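Local coordinates for protein putative O-Methyltransferase (PDB 3DR5) that is a putative O-methyltransferase that probably transfers a methyl group from S-adenosyl-L-methionine to a hydroxyl of a substrate that is not known, at residues H197-P202 with L207-K212; L145-W150 with D187-S192; G33-D38 with F134-P139; G168-Q173 with R178-A183. One frame throughout, in Å; residues are numbered along the deposited sequence.

In the fold
The four contacts belong to one Rossmann-like alpha/beta domain with a mixed seven-stranded sheet. Along the chain, contact 3 comes first, joining the loop before helix 39-51 to the end of strand 130-135. Contact 2 pairs helix 142-152 with helix 178-190, and both segments of contact 4 fall between its two partners. Contact 1, the closing hairpin 196-201/207-212, ends the series. Contacts 1 and 2 touch, their centres about 11 Å apart; contacts 2 and 4 share helix 178-190, with centres about 16 Å apart. Pro139 of contact 3 packs on Asp179 and Ala183 of contact 4. Contacts 1, 2 and 4 also touch the second subunit, which ties this part of the fold to the dimer.

Contact 1 (H197-P202 with L207-K212)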
loop_
_atom_site.group_PDB
_atom_site.type_symbol
_atom_site.label_atom_id
_atom_site.label_comp_id
_atom_site.label_asym_id
_atom_site.label_seq_id
_atom_site.Cartn_x
_atom_site.Cartn_y
_atom_site.Cartn_z
ATOM N N HIS A 197 6.921 1.077 -10.810
ATOM C CA HIS A 197 7.369 0.734 -9.462
ATOM C C HIS A 197 6.661 -0.594 -9.189
ATOM O O HIS A 197 5.436 -0.722 -9.356
ATOM C CB HIS A 197 6.914 1.742 -8.410
ATOM C CG HIS A 197 7.424 3.120 -8.631
ATOM N ND1 HIS A 197 8.768 3.423 -8.666
ATOM C CD2 HIS A 197 6.766 4.289 -8.781
ATOM C CE1 HIS A 197 8.914 4.724 -8.827
ATOM N NE2 HIS A 197 7.715 5.272 -8.900
ATOM N N VAL A 198 7.429 -1.598 -8.794
ATOM C CA VAL A 198 6.874 -2.914 -8.501
ATOM C C VAL A 198 6.988 -3.217 -7.016
ATOM O O VAL A 198 8.075 -3.154 -6.445
ATOM C CB VAL A 198 7.607 -4.024 -9.301
ATOM C CG1 VAL A 198 7.038 -5.393 -8.947
ATOM C CG2 VAL A 198 7.476 -3.752 -10.805
ATOM N N ALA A 199 5.855 -3.511 -6.386
ATOM C CA ALA A 199 5.842 -3.870 -4.976
ATOM C C ALA A 199 5.135 -5.222 -4.917
ATOM O O ALA A 199 4.048 -5.381 -5.472
ATOM C CB ALA A 199 5.077 -2.827 -4.141
ATOM N N ARG A 200 5.757 -6.203 -4.273
ATOM C CA ARG A 200 5.173 -7.525 -4.150
ATOM C C ARG A 200 5.058 -7.783 -2.651
ATOM O O ARG A 200 6.050 -7.853 -1.927
ATOM C CB ARG A 200 6.052 -8.537 -4.908
ATOM C CG ARG A 200 5.881 -8.368 -6.433
ATOM C CD ARG A 200 6.861 -9.232 -7.210
ATOM N NE ARG A 200 8.240 -8.840 -6.941
ATOM C CZ ARG A 200 9.281 -9.647 -7.085
ATOM N NH1 ARG A 200 9.093 -10.896 -7.499
ATOM N NH2 ARG A 200 10.496 -9.215 -6.778
ATOM N N LEU A 201 3.818 -7.940 -2.208
ATOM C CA LEU A 201 3.500 -8.052 -0.805
ATOM C C LEU A 201 2.890 -9.360 -0.307
ATOM O O LEU A 201 2.261 -10.076 -1.065
ATOM C CB LEU A 201 2.589 -6.863 -0.471
ATOM C CG LEU A 201 3.043 -5.526 -1.116
ATOM C CD1 LEU A 201 1.940 -4.456 -0.984
ATOM C CD2 LEU A 201 4.347 -5.049 -0.470
ATOM N N PRO A 202 3.065 -9.659 0.994
ATOM C CA PRO A 202 2.546 -10.876 1.628
ATOM C C PRO A 202 1.046 -10.859 1.945
ATOM O O PRO A 202 0.650 -11.126 3.071
ATOM C CB PRO A 202 3.395 -10.989 2.890
ATOM C CG PRO A 202 3.554 -9.557 3.299
ATOM C CD PRO A 202 3.843 -8.851 1.958
ATOM N N LEU A 207 0.521 -10.525 -3.511
ATOM C CA LEU A 207 0.022 -9.411 -4.298
ATOM C C LEU A 207 1.090 -8.655 -5.052
ATOM O O LEU A 207 2.133 -8.335 -4.500
ATOM C CB LEU A 207 -0.718 -8.459 -3.356
ATOM C CG LEU A 207 -1.471 -7.237 -3.887
ATOM C CD1 LEU A 207 -2.792 -7.693 -4.500
ATOM C CD2 LEU A 207 -1.736 -6.251 -2.756
ATOM N N THR A 208 0.838 -8.377 -6.324
ATOM C CA THR A 208 1.786 -7.591 -7.091
ATOM C C THR A 208 1.103 -6.284 -7.470
ATOM O O THR A 208 0.064 -6.282 -8.146
ATOM C CB THR A 208 2.243 -8.278 -8.398
ATOM O OG1 THR A 208 2.855 -9.536 -8.095
ATOM C CG2 THR A 208 3.270 -7.402 -9.117
ATOM N N VAL A 209 1.648 -5.173 -6.996
ATOM C CA VAL A 209 1.092 -3.893 -7.376
ATOM C C VAL A 209 2.190 -3.157 -8.142
ATOM O O VAL A 209 3.336 -3.045 -7.702
ATOM C CB VAL A 209 0.522 -3.076 -6.143
ATOM C CG1 VAL A 209 0.956 -3.698 -4.855
ATOM C CG2 VAL A 209 0.892 -1.613 -6.251
ATOM N N VAL A 210 1.842 -2.691 -9.328
ATOM C CA VAL A 210 2.793 -1.987 -10.137
ATOM C C VAL A 210 2.199 -0.627 -10.461
ATOM O O VAL A 210 1.141 -0.501 -11.097
ATOM C CB VAL A 210 3.216 -2.865 -11.397
ATOM C CG1 VAL A 210 2.231 -3.995 -11.591
ATOM C CG2 VAL A 210 3.387 -2.028 -12.624
ATOM N N THR A 211 2.884 0.407 -9.993
ATOM C CA THR A 211 2.396 1.736 -10.230
ATOM C C THR A 211 3.253 2.442 -11.273
ATOM O O THR A 211 4.462 2.212 -11.367
ATOM C CB THR A 211 2.246 2.529 -8.877
ATOM O OG1 THR A 211 3.091 3.682 -8.858
ATOM C CG2 THR A 211 2.531 1.632 -7.700
ATOM N N LYS A 212 2.602 3.275 -12.079
ATOM C CA LYS A 212 3.276 3.992 -13.146
ATOM C C LYS A 212 4.032 5.164 -12.559
ATOM O O LYS A 212 3.463 6.089 -11.985
ATOM C CB LYS A 212 2.252 4.452 -14.201
ATOM C CG LYS A 212 2.870 5.059 -15.442
ATOM C CD LYS A 212 1.827 5.388 -16.511
ATOM C CE LYS A 212 1.314 4.135 -17.213
ATOM N NZ LYS A 212 0.404 4.470 -18.349
#
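His197 N donates to Thr211 O over 2.8 Å, almost straight at 173°, the shortest of six main-chain bonds that join strands 197-201 and 207-212 into an antiparallel hairpin. Ala199 N and Leu201 N give in the same way to Val209 O and Leu207 O, and each bond is answered by its reverse. The pairs Val198-Val210 and Arg200-Thr208 fall between these and are non-hydrogen-bonded; beside the first of them Val210 CA comes 3.0 Å from His197 O in a CA-H...O contact. The imidazole of His197 turns its edge to Thr211, with CD2 3.7 Å from OG1 and OG1 lying in the ring plane; this buried hydroxyl has no polar partner in the model. On the same face Leu201 CD1 meets Val209 CG1 at 4.1 Å, and Met40 and Thr47 of the second subunit pack against Leu201 and Ala199. On the other face Arg200 and Thr208 run side by side: with chi1 at -73° Arg200 CG lies beside its own backbone N, 3.6 Å from Thr208 OG1. Farther out the arginine bends at chi3, and its NH1 forms a salt bridge with Asp187. Arg200 N, which is not used in the hairpin, bonds to Gln43 of the second subunit. All the hydrogen bonds between the two segments are thus main-chain, while the buried Arg200 finds its counter-charge on helix 178-190.

Contact 2 (L145-W150 with D187-S192)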
loop_
_atom_site.group_PDB
_atom_site.type_symbol
_atom_site.label_atom_id
_atom_site.label_comp_id
_atom_site.label_asym_id
_atom_site.label_seq_id
_atom_site.Cartn_x
_atom_site.Cartn_y
_atom_site.Cartn_z
ATOM N N LEU A 145 -3.311 -8.941 -19.037
ATOM C CA LEU A 145 -3.990 -7.928 -18.248
ATOM C C LEU A 145 -3.067 -6.713 -18.053
ATOM O O LEU A 145 -3.525 -5.568 -18.099
ATOM C CB LEU A 145 -4.444 -8.504 -16.889
ATOM C CG LEU A 145 -5.312 -7.545 -16.061
ATOM C CD1 LEU A 145 -6.581 -7.190 -16.852
ATOM C CD2 LEU A 145 -5.670 -8.179 -14.715
ATOM N N VAL A 146 -1.773 -6.964 -17.845
ATOM C CA VAL A 146 -0.787 -5.893 -17.657
ATOM C C VAL A 146 -0.677 -5.045 -18.923
ATOM O O VAL A 146 -0.645 -3.816 -18.870
ATOM C CB VAL A 146 0.608 -6.470 -17.345
ATOM C CG1 VAL A 146 1.612 -5.348 -17.187
ATOM C CG2 VAL A 146 0.554 -7.320 -16.088
ATOM N N ASP A 147 -0.606 -5.721 -20.065
ATOM C CA ASP A 147 -0.499 -5.045 -21.354
ATOM C C ASP A 147 -1.766 -4.265 -21.642
ATOM O O ASP A 147 -1.722 -3.193 -22.240
ATOM C CB ASP A 147 -0.257 -6.060 -22.475
ATOM C CG ASP A 147 1.054 -6.793 -22.316
ATOM O OD1 ASP A 147 2.044 -6.150 -21.904
ATOM O OD2 ASP A 147 1.101 -8.006 -22.607
ATOM N N ALA A 148 -2.902 -4.806 -21.211
ATOM C CA ALA A 148 -4.187 -4.147 -21.423
ATOM C C ALA A 148 -4.387 -2.980 -20.464
ATOM O O ALA A 148 -4.853 -1.912 -20.854
ATOM C CB ALA A 148 -5.328 -5.156 -21.258
ATOM N N ALA A 149 -4.033 -3.187 -19.204
ATOM C CA ALA A 149 -4.215 -2.157 -18.197
ATOM C C ALA A 149 -3.217 -1.003 -18.237
ATOM O O ALA A 149 -3.589 0.155 -18.020
ATOM C CB ALA A 149 -4.221 -2.801 -16.804
ATOM N N TRP A 150 -1.957 -1.303 -18.528
ATOM C CA TRP A 150 -0.928 -0.263 -18.518
ATOM C C TRP A 150 -1.279 1.025 -19.244
ATOM O O TRP A 150 -1.166 2.115 -18.671
ATOM C CB TRP A 150 0.408 -0.807 -19.042
ATOM C CG TRP A 150 1.594 -0.029 -18.517
ATOM C CD1 TRP A 150 2.481 0.706 -19.245
ATOM C CD2 TRP A 150 1.990 0.109 -17.143
ATOM N NE1 TRP A 150 3.409 1.291 -18.413
ATOM C CE2 TRP A 150 3.133 0.938 -17.118
ATOM C CE3 TRP A 150 1.496 -0.398 -15.932
ATOM C CZ2 TRP A 150 3.784 1.288 -15.925
ATOM C CZ3 TRP A 150 2.145 -0.055 -14.745
ATOM C CH2 TRP A 150 3.281 0.776 -14.754
ATOM N N ASP A 187 5.513 -12.362 -13.644
ATOM C CA ASP A 187 6.379 -11.718 -12.657
ATOM C C ASP A 187 7.646 -11.197 -13.349
ATOM O O ASP A 187 7.991 -10.016 -13.235
ATOM C CB ASP A 187 6.735 -12.729 -11.555
ATOM C CG ASP A 187 7.518 -12.104 -10.409
ATOM O OD1 ASP A 187 6.936 -11.305 -9.634
ATOM O OD2 ASP A 187 8.727 -12.410 -10.292
ATOM N N GLU A 188 8.336 -12.081 -14.066
ATOM C CA GLU A 188 9.550 -11.705 -14.784
ATOM C C GLU A 188 9.261 -10.575 -15.779
ATOM O O GLU A 188 10.055 -9.648 -15.927
ATOM C CB GLU A 188 10.113 -12.928 -15.519
ATOM C CG GLU A 188 11.276 -12.627 -16.441
ATOM C CD GLU A 188 11.848 -13.882 -17.062
ATOM O OE1 GLU A 188 12.124 -14.838 -16.305
ATOM O OE2 GLU A 188 12.035 -13.913 -18.299
ATOM N N TYR A 189 8.122 -10.657 -16.463
ATOM C CA TYR A 189 7.733 -9.626 -17.428
ATOM C C TYR A 189 7.422 -8.309 -16.717
ATOM O O TYR A 189 7.850 -7.237 -17.152
ATOM C CB TYR A 189 6.496 -10.052 -18.209
ATOM C CG TYR A 189 6.031 -8.992 -19.178
ATOM C CD1 TYR A 189 6.781 -8.685 -20.312
ATOM C CD2 TYR A 189 4.859 -8.272 -18.947
ATOM C CE1 TYR A 189 6.377 -7.694 -21.195
ATOM C CE2 TYR A 189 4.444 -7.272 -19.825
ATOM C CZ TYR A 189 5.209 -6.991 -20.945
ATOM O OH TYR A 189 4.805 -6.018 -21.826
ATOM N N ILE A 190 6.671 -8.390 -15.621
ATOM C CA ILE A 190 6.315 -7.202 -14.860
ATOM C C ILE A 190 7.576 -6.493 -14.345
ATOM O O ILE A 190 7.666 -5.266 -14.381
ATOM C CB ILE A 190 5.374 -7.570 -13.676
ATOM C CG1 ILE A 190 3.952 -7.800 -14.202
ATOM C CG2 ILE A 190 5.402 -6.470 -12.605
ATOM C CD1 ILE A 190 3.001 -8.405 -13.181
ATOM N N ARG A 191 8.549 -7.263 -13.868
ATOM C CA ARG A 191 9.783 -6.682 -13.349
ATOM C C ARG A 191 10.698 -6.117 -14.436
ATOM O O ARG A 191 11.725 -5.511 -14.138
ATOM C CB ARG A 191 10.536 -7.722 -12.520
ATOM C CG ARG A 191 9.894 -8.022 -11.164
ATOM C CD ARG A 191 10.356 -9.364 -10.624
ATOM N NE ARG A 191 11.664 -9.709 -11.162
ATOM C CZ ARG A 191 12.014 -10.928 -11.554
ATOM N NH1 ARG A 191 11.154 -11.934 -11.474
ATOM N NH2 ARG A 191 13.229 -11.139 -12.031
ATOM N N SER A 192 10.307 -6.294 -15.692
ATOM C CA SER A 192 11.103 -5.821 -16.815
ATOM C C SER A 192 10.603 -4.496 -17.382
ATOM O O SER A 192 11.337 -3.815 -18.102
ATOM C CB SER A 192 11.102 -6.861 -17.939
ATOM O OG SER A 192 9.936 -6.745 -18.758
#
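Val146 meets Tyr189 and Ile190 where two helices of the Rossmann-like fold, 142-152 and 178-190, lie side by side on one face of the sheet. Its two methyls divide the work. CG1, anti to the backbone N (chi1 179°), reaches the edge of the Tyr189 ring, 4.3 Å from CE2 and near the ring plane. CG2 packs at 3.9 Å against Ile190 CG1 and touches the terminal CD1 of that residue as well. Beneath this hydrophobic seam, Leu161 of strand 157-161 is touched by both Val146 and Ile190. One residue on, Asp147 supplies the polar link. Tyr189 OH donates over 2.8 Å to Asp147 OD1, which accepts through its syn lone pair, on the side of the other carboxylate oxygen; the carboxylate and ring planes stand 78° apart. Lys143, one turn earlier, makes a cation-pi contact with the same ring and a long, weak ion pair with Asp147. The last turn of the second helix is fastened from within. Arg191 NH1 reaches Asp187 OD2 at 2.7 Å in a salt bridge, coming from above the carboxylate plane, and that oxygen also accepts from Tyr11 of the second subunit. Tyr189 O takes two bonds from Ser192, one from OG at 2.7 Å and one from the backbone N at 3.0 Å.

Contact 3 (G33-D38 with F134-P139); sequences GLPAPD and FGQVSP
Pro35 and Pro37 face Gln136 and Phe134 at the carboxyl end of strand 130-135, an inner parallel strand of the Rossmann-like sheet. In Rossmann-like methyltransferases the cofactor generally binds at the carboxyl ends of the parallel strands, so the loop 33-38 probably lies near that site, although no cofactor contact is established here. Both prolines direct their CB atoms toward segment 134-139. Pro37 and Gln136 approach from opposite directions, whereas Pro37 meets Phe134 at a slant. The phenyl group reaches the loop because CG is anti to the backbone N (chi1 171°), which sends CZ out toward the proline. Gln136 also starts out anti, but bends at chi2 (90°), which brings CD beside Pro35 CB; the CB of Pro35 comes 4.1 Å from Gln136 CG. Val70 of helix 67-77 joins Pro37 and Phe134 in an apolar cluster, while Ala162 flanks Phe134 and Gln136. These are van der Waals contacts throughout. The nearest approaches are Pro37 CG to Phe134 CZ and Pro35 CB to Gln136 CD, both at 3.8 Å.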
loop_
_atom_site.group_PDB
_atom_site.type_symbol
_atom_site.label_atom_id
_atom_site.label_comp_id
_atom_site.label_asym_id
_atom_site.label_seq_id
_atom_site.Cartn_x
_atom_site.Cartn_y
_atom_site.Cartn_z
ATOM N N GLY A 33 -18.773 -19.205 -3.930
ATOM C CA GLY A 33 -17.426 -19.709 -4.164
ATOM C C GLY A 33 -16.504 -18.792 -4.948
ATOM O O GLY A 33 -15.609 -19.255 -5.654
ATOM N N LEU A 34 -16.711 -17.485 -4.807
ATOM C CA LEU A 34 -15.902 -16.500 -5.528
ATOM C C LEU A 34 -14.619 -16.116 -4.801
ATOM O O LEU A 34 -14.585 -16.089 -3.574
ATOM C CB LEU A 34 -16.725 -15.230 -5.773
ATOM C CG LEU A 34 -18.124 -15.394 -6.373
ATOM C CD1 LEU A 34 -18.866 -14.064 -6.358
ATOM C CD2 LEU A 34 -18.008 -15.923 -7.788
ATOM N N PRO A 35 -13.551 -15.816 -5.556
ATOM C CA PRO A 35 -12.254 -15.422 -4.992
ATOM C C PRO A 35 -12.429 -14.056 -4.326
ATOM O O PRO A 35 -12.686 -13.058 -5.004
ATOM C CB PRO A 35 -11.336 -15.326 -6.214
ATOM C CG PRO A 35 -12.102 -16.001 -7.335
ATOM C CD PRO A 35 -13.537 -15.754 -7.026
ATOM N N ALA A 36 -12.269 -14.013 -3.004
ATOM C CA ALA A 36 -12.449 -12.770 -2.254
ATOM C C ALA A 36 -11.249 -12.378 -1.398
ATOM O O ALA A 36 -10.937 -13.056 -0.421
ATOM C CB ALA A 36 -13.684 -12.878 -1.371
ATOM N N PRO A 37 -10.581 -11.269 -1.746
ATOM C CA PRO A 37 -9.416 -10.794 -0.989
ATOM C C PRO A 37 -9.802 -10.634 0.475
ATOM O O PRO A 37 -10.915 -10.188 0.771
ATOM C CB PRO A 37 -9.103 -9.440 -1.633
ATOM C CG PRO A 37 -9.637 -9.570 -3.018
ATOM C CD PRO A 37 -10.920 -10.348 -2.846
ATOM N N ASP A 38 -8.890 -10.972 1.385
ATOM C CA ASP A 38 -9.188 -10.851 2.810
ATOM C C ASP A 38 -9.325 -9.389 3.245
ATOM O O ASP A 38 -9.140 -8.470 2.445
ATOM C CB ASP A 38 -8.129 -11.599 3.660
ATOM C CG ASP A 38 -6.735 -10.996 3.561
ATOM O OD1 ASP A 38 -6.505 -10.126 2.692
ATOM O OD2 ASP A 38 -5.866 -11.404 4.369
ATOM N N PHE A 134 -7.699 -2.938 -10.277
ATOM C CA PHE A 134 -7.569 -4.160 -9.503
ATOM C C PHE A 134 -7.960 -5.308 -10.425
ATOM O O PHE A 134 -9.015 -5.280 -11.078
ATOM C CB PHE A 134 -8.506 -4.170 -8.288
ATOM C CG PHE A 134 -8.553 -5.499 -7.586
ATOM C CD1 PHE A 134 -7.598 -5.834 -6.631
ATOM C CD2 PHE A 134 -9.537 -6.431 -7.913
ATOM C CE1 PHE A 134 -7.615 -7.096 -6.018
ATOM C CE2 PHE A 134 -9.563 -7.694 -7.312
ATOM C CZ PHE A 134 -8.603 -8.025 -6.356
ATOM N N GLY A 135 -7.097 -6.314 -10.484
ATOM C CA GLY A 135 -7.377 -7.463 -11.317
ATOM C C GLY A 135 -7.336 -8.792 -10.576
ATOM O O GLY A 135 -6.396 -9.079 -9.831
ATOM N N GLN A 136 -8.394 -9.578 -10.734
ATOM C CA GLN A 136 -8.452 -10.905 -10.142
ATOM C C GLN A 136 -8.668 -11.823 -11.350
ATOM O O GLN A 136 -9.797 -12.058 -11.792
ATOM C CB GLN A 136 -9.623 -11.056 -9.158
ATOM C CG GLN A 136 -9.712 -12.462 -8.582
ATOM C CD GLN A 136 -8.906 -12.642 -7.310
ATOM O OE1 GLN A 136 -7.965 -13.435 -7.261
ATOM N NE2 GLN A 136 -9.276 -11.907 -6.271
ATOM N N VAL A 137 -7.575 -12.349 -11.882
ATOM C CA VAL A 137 -7.628 -13.203 -13.063
ATOM C C VAL A 137 -6.813 -14.477 -12.880
ATOM O O VAL A 137 -6.164 -14.668 -11.846
ATOM C CB VAL A 137 -7.092 -12.440 -14.305
ATOM C CG1 VAL A 137 -7.921 -11.182 -14.542
ATOM C CG2 VAL A 137 -5.623 -12.050 -14.093
ATOM N N SER A 138 -6.855 -15.347 -13.886
ATOM C CA SER A 138 -6.079 -16.578 -13.849
ATOM C C SER A 138 -4.646 -16.191 -14.200
ATOM O O SER A 138 -4.412 -15.226 -14.940
ATOM C CB SER A 138 -6.589 -17.586 -14.876
ATOM O OG SER A 138 -7.876 -18.042 -14.525
ATOM N N PRO A 139 -3.669 -16.934 -13.669
ATOM C CA PRO A 139 -2.250 -16.677 -13.924
ATOM C C PRO A 139 -1.913 -16.632 -15.410
ATOM O O PRO A 139 -0.929 -16.006 -15.812
ATOM C CB PRO A 139 -1.532 -17.822 -13.184
ATOM C CG PRO A 139 -2.629 -18.791 -12.787
ATOM C CD PRO A 139 -3.853 -17.954 -12.624
#

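Contact 4 (G168-Q173 with R178-A183)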
loop_
_atom_site.group_PDB
_atom_site.type_symbol
_atom_site.label_atom_id
_atom_site.label_comp_id
_atom_site.label_asym_id
_atom_site.label_seq_id
_atom_site.Cartn_x
_atom_site.Cartn_y
_atom_site.Cartn_z
ATOM N N GLY A 168 4.284 -18.007 -3.483
ATOM C CA GLY A 168 5.715 -18.176 -3.627
ATOM C C GLY A 168 6.022 -19.428 -4.434
ATOM O O GLY A 168 7.170 -19.684 -4.797
ATOM N N THR A 169 4.986 -20.215 -4.706
ATOM C CA THR A 169 5.102 -21.455 -5.476
ATOM C C THR A 169 6.110 -21.356 -6.612
ATOM O O THR A 169 6.829 -22.320 -6.889
ATOM C CB THR A 169 3.727 -21.864 -6.074
ATOM O OG1 THR A 169 2.959 -22.572 -5.093
ATOM C CG2 THR A 169 3.896 -22.727 -7.319
ATOM N N ILE A 170 6.163 -20.197 -7.268
ATOM C CA ILE A 170 7.073 -20.023 -8.394
ATOM C C ILE A 170 8.550 -20.145 -8.010
ATOM O O ILE A 170 8.887 -20.189 -6.831
ATOM C CB ILE A 170 6.765 -18.701 -9.172
ATOM C CG1 ILE A 170 6.745 -17.506 -8.233
ATOM C CG2 ILE A 170 5.401 -18.836 -9.869
ATOM C CD1 ILE A 170 6.278 -16.230 -8.903
ATOM N N ALA A 171 9.421 -20.201 -9.015
ATOM C CA ALA A 171 10.860 -20.410 -8.820
ATOM C C ALA A 171 11.024 -21.702 -8.006
ATOM O O ALA A 171 11.565 -21.694 -6.894
ATOM C CB ALA A 171 11.498 -19.249 -8.080
ATOM N N ASP A 172 10.562 -22.818 -8.566
ATOM C CA ASP A 172 10.652 -24.113 -7.890
ATOM C C ASP A 172 10.755 -25.213 -8.944
ATOM O O ASP A 172 9.807 -25.464 -9.687
ATOM C CB ASP A 172 9.402 -24.330 -7.033
ATOM C CG ASP A 172 9.626 -25.283 -5.882
ATOM O OD1 ASP A 172 10.410 -26.235 -6.037
ATOM O OD2 ASP A 172 8.997 -25.088 -4.823
ATOM N N GLN A 173 11.905 -25.875 -8.987
ATOM C CA GLN A 173 12.146 -26.936 -9.957
ATOM C C GLN A 173 11.031 -27.965 -10.025
ATOM O O GLN A 173 10.518 -28.264 -11.097
ATOM C CB GLN A 173 13.479 -27.637 -9.664
ATOM C CG GLN A 173 14.726 -26.790 -9.950
ATOM C CD GLN A 173 14.866 -25.599 -9.020
ATOM O OE1 GLN A 173 14.666 -25.719 -7.816
ATOM N NE2 GLN A 173 15.233 -24.446 -9.574
ATOM N N ARG A 178 1.223 -25.484 -15.976
ATOM C CA ARG A 178 0.826 -24.515 -16.980
ATOM C C ARG A 178 0.772 -23.153 -16.275
ATOM O O ARG A 178 1.311 -22.161 -16.763
ATOM C CB ARG A 178 -0.563 -24.869 -17.524
ATOM N N ASP A 179 0.104 -23.118 -15.125
ATOM C CA ASP A 179 -0.082 -21.885 -14.366
ATOM C C ASP A 179 1.157 -21.266 -13.745
ATOM O O ASP A 179 1.445 -20.086 -13.971
ATOM C CB ASP A 179 -1.172 -22.090 -13.302
ATOM C CG ASP A 179 -2.581 -22.109 -13.908
ATOM O OD1 ASP A 179 -2.742 -21.684 -15.081
ATOM O OD2 ASP A 179 -3.525 -22.533 -13.206
ATOM N N THR A 180 1.884 -22.061 -12.971
ATOM C CA THR A 180 3.088 -21.584 -12.320
ATOM C C THR A 180 4.022 -20.936 -13.348
ATOM O O THR A 180 4.650 -19.908 -13.075
ATOM C CB THR A 180 3.824 -22.748 -11.609
ATOM O OG1 THR A 180 4.637 -22.223 -10.556
ATOM C CG2 THR A 180 4.725 -23.502 -12.582
ATOM N N GLN A 181 4.106 -21.543 -14.529
ATOM C CA GLN A 181 4.968 -21.049 -15.601
ATOM C C GLN A 181 4.474 -19.721 -16.167
ATOM O O GLN A 181 5.279 -18.875 -16.575
ATOM C CB GLN A 181 5.051 -22.090 -16.722
ATOM C CG GLN A 181 6.069 -21.788 -17.801
ATOM C CD GLN A 181 6.210 -22.939 -18.785
ATOM O OE1 GLN A 181 5.899 -24.085 -18.456
ATOM N NE2 GLN A 181 6.705 -22.644 -19.985
ATOM N N ALA A 182 3.156 -19.544 -16.189
ATOM C CA ALA A 182 2.560 -18.312 -16.694
ATOM C C ALA A 182 2.740 -17.221 -15.630
ATOM O O ALA A 182 3.097 -16.089 -15.955
ATOM C CB ALA A 182 1.072 -18.528 -17.001
ATOM N N ALA A 183 2.498 -17.569 -14.365
ATOM C CA ALA A 183 2.665 -16.623 -13.266
ATOM C C ALA A 183 4.151 -16.203 -13.208
ATOM O O ALA A 183 4.461 -15.032 -12.983
ATOM C CB ALA A 183 2.234 -17.272 -11.947
#
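The carbonyl of Thr180 is the flat group that meets Ile170, for no aromatic ring, amide side chain or carboxylate of the two segments takes part in the contact. Ile170 CG2 comes 3.5 Å from Thr180 O, only about 18° out of the peptide plane and so not over its face. It is equally near to Thr180 OG1, so the methyl touches both oxygens of Thr180 from one side. The Ile170 and Thr180 side chains run past each other in opposite directions. With chi1 of Ile170 at 53°, its CG1 branch takes the place between backbone N and carbonyl carbon, which leaves CG2 as the branch that meets the helix. One turn farther along, Ala183 CB receives the same methyl at 4.1 Å. Thr169 adds its own methyl: CG2 lies 3.4 Å from Thr180 OG1, the two side chains meeting at an angle. The loop 168-173 is thus laid against the first turns of helix 178-190, the segment that leads into it folding back on its start. Ala183 N bonds to Asp179 O over 2.8 Å within those turns. From the second subunit, Tyr11 packs on Ile170 and Ala171. Methyl groups set against the oxygens of Thr180 and the methyl of Ala183, without a hydrogen bond between the segments, make up the join. The buried Thr180 hydroxyl has no polar partner in the model, which probably carries some cost in lost solvation.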